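Local coordinates for protein 2-hydroxyhepta-2,4-diene-1,7-dioate isomerase (Mycobacterium marinum, PDB 3QDF) that binds zinc and probably acts as an isomerase or hydrolase of the fumarylacetoacetate hydrolase family, at residues A113-P117 with A155-Q159. Residues are numbered along the deposited sequence; the frame is centred on the assembly and turned at random.
With EDO (1,2-ethanediol), chain D.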
loop_
_atom_site.group_PDB
_atom_site.type_symbol
_atom_site.label_atom_id
_atom_site.label_comp_id
_atom_site.label_asym_id
_atom_site.label_seq_id
_atom_site.Cartn_x
_atom_site.Cartn_y
_atom_site.Cartn_z
ATOM N N ALA A 113 19.059 3.929 13.368
ATOM C CA ALA A 113 19.676 3.482 14.620
ATOM C C ALA A 113 19.016 4.195 15.798
ATOM O O ALA A 113 18.705 3.559 16.792
ATOM C CB ALA A 113 21.202 3.690 14.614
ATOM N N ASN A 114 18.737 5.492 15.649
ATOM C CA ASN A 114 18.212 6.309 16.761
ATOM C C ASN A 114 16.692 6.307 17.042
ATOM O O ASN A 114 16.266 6.930 18.008
ATOM C CB ASN A 114 18.756 7.769 16.702
ATOM C CG ASN A 114 18.020 8.687 15.681
ATOM O OD1 ASN A 114 17.131 8.275 14.913
ATOM N ND2 ASN A 114 18.420 9.961 15.679
ATOM N N ALA A 115 15.889 5.612 16.229
ATOM C CA ALA A 115 14.428 5.695 16.356
ATOM C C ALA A 115 13.751 4.557 17.147
ATOM O O ALA A 115 13.873 3.382 16.803
ATOM C CB ALA A 115 13.785 5.839 14.976
ATOM N N SER A 116 13.007 4.924 18.182
ATOM C CA SER A 116 12.281 3.948 18.996
ATOM C C SER A 116 11.187 4.654 19.791
ATOM O O SER A 116 11.417 5.742 20.306
ATOM C CB SER A 116 13.236 3.245 19.967
ATOM O OG SER A 116 12.556 2.240 20.701
ATOM N N PRO A 117 9.981 4.065 19.855
ATOM C CA PRO A 117 9.545 2.885 19.103
ATOM C C PRO A 117 9.130 3.204 17.648
ATOM O O PRO A 117 8.450 4.201 17.402
ATOM C CB PRO A 117 8.318 2.417 19.889
ATOM C CG PRO A 117 7.736 3.690 20.474
ATOM C CD PRO A 117 8.926 4.585 20.752
ATOM N N ALA A 155 7.905 6.362 13.080
ATOM C CA ALA A 155 8.747 6.596 14.254
ATOM C C ALA A 155 7.972 7.444 15.279
ATOM O O ALA A 155 7.879 8.678 15.142
ATOM C CB ALA A 155 10.032 7.287 13.841
ATOM N N ARG A 156 7.424 6.787 16.302
ATOM C CA ARG A 156 6.564 7.450 17.305
ATOM C C ARG A 156 7.248 8.535 18.145
ATOM O O ARG A 156 6.625 9.552 18.474
ATOM C CB ARG A 156 5.917 6.426 18.250
ATOM C CG ARG A 156 4.984 5.387 17.601
ATOM C CD ARG A 156 3.839 6.002 16.793
ATOM N NE ARG A 156 2.841 4.997 16.402
ATOM C CZ ARG A 156 1.988 5.113 15.379
ATOM N NH1 ARG A 156 1.989 6.192 14.589
ATOM N NH2 ARG A 156 1.127 4.129 15.136
ATOM N N ASP A 157 8.512 8.316 18.508
ATOM C CA ASP A 157 9.285 9.332 19.260
ATOM C C ASP A 157 9.383 10.660 18.471
ATOM O O ASP A 157 9.208 11.757 19.025
ATOM C CB ASP A 157 10.684 8.804 19.652
ATOM C CG ASP A 157 11.495 8.273 18.446
ATOM O OD1 ASP A 157 10.914 7.965 17.365
ATOM O OD2 ASP A 157 12.734 8.137 18.586
ATOM N N GLN A 158 9.626 10.523 17.170
ATOM C CA GLN A 158 9.759 11.653 16.257
ATOM C C GLN A 158 8.442 12.361 15.987
ATOM O O GLN A 158 8.431 13.575 15.790
ATOM C CB GLN A 158 10.402 11.192 14.957
ATOM C CG GLN A 158 11.796 10.618 15.200
ATOM C CD GLN A 158 12.478 10.153 13.932
ATOM O OE1 GLN A 158 11.921 10.265 12.826
ATOM N NE2 GLN A 158 13.697 9.631 14.079
ATOM N N GLN A 159 7.341 11.612 16.000
ATOM C CA GLN A 159 5.994 12.188 15.894
ATOM C C GLN A 159 5.710 13.132 17.045
ATOM O O GLN A 159 5.273 14.267 16.850
ATOM C CB GLN A 159 4.922 11.090 15.908
ATOM C CG GLN A 159 4.357 10.790 14.564
ATOM C CD GLN A 159 3.209 9.818 14.627
ATOM O OE1 GLN A 159 3.410 8.608 14.677
ATOM N NE2 GLN A 159 1.998 10.338 14.598
HETATM C C1 EDO D . -1.632 7.635 10.960
HETATM O O1 EDO D . -2.456 6.576 10.426
HETATM C C2 EDO D . -1.711 7.767 12.486
HETATM O O2 EDO D . -0.395 7.995 13.038
HETATM O O HOH W 1 16.216 9.250 12.303
HETATM O O HOH W 2 14.425 9.399 16.739
#
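D157 reaches back from the first turn of helix 156-162 to the backbone of S116. From its root outward, CB sits 3.2 Å from S116 O, and CG lies beside the same carbonyl oxygen. OD2 is the branch that bonds: S116 N points at it almost straight, 171° at the hydrogen, but the 3.2 Å from S116 N to D157 OD2 makes this a weak hydrogen bond. D157 OD2 also lies 3.2 Å from S116 O, acceptor against acceptor. A water 2.8 Å from D157 OD2 may donate to it, although that water has more acceptors in reach than protons; Q158 NE2 donates to the same water. OD1 turns to its own helix and receives a weak, bent bond from Q158 N. Placing CG between backbone N and carbonyl carbon (chi1 54°) turns OD2 to S116 N while OD1 stays near Q158 N.

The backbone-to-backbone bond of the contact runs from R156 N to P117 O, 3.0 Å. P117 follows a cis peptide and leads into strand 118-128; A155, the N-cap residue, ends strand 144-155. The two bonds thus tie the entry of one strand to the exit of its antiparallel neighbour in the fumarylacetoacetate hydrolase fold, close to a zinc site. There R156 NH2 forms a salt bridge with the zinc ligand E121, while R156 NH1 donates in the guanidinium plane to Q159 OE1 at 2.8 Å.

Beyond D157, Q158 NE2 lies 3.9 Å from A115 CB, and a second water bridges it to N114 OD1, the two amide planes standing 81° apart. At the other end of that amide, Q158 OE1 is hydrogen-bonded to H171 NE2.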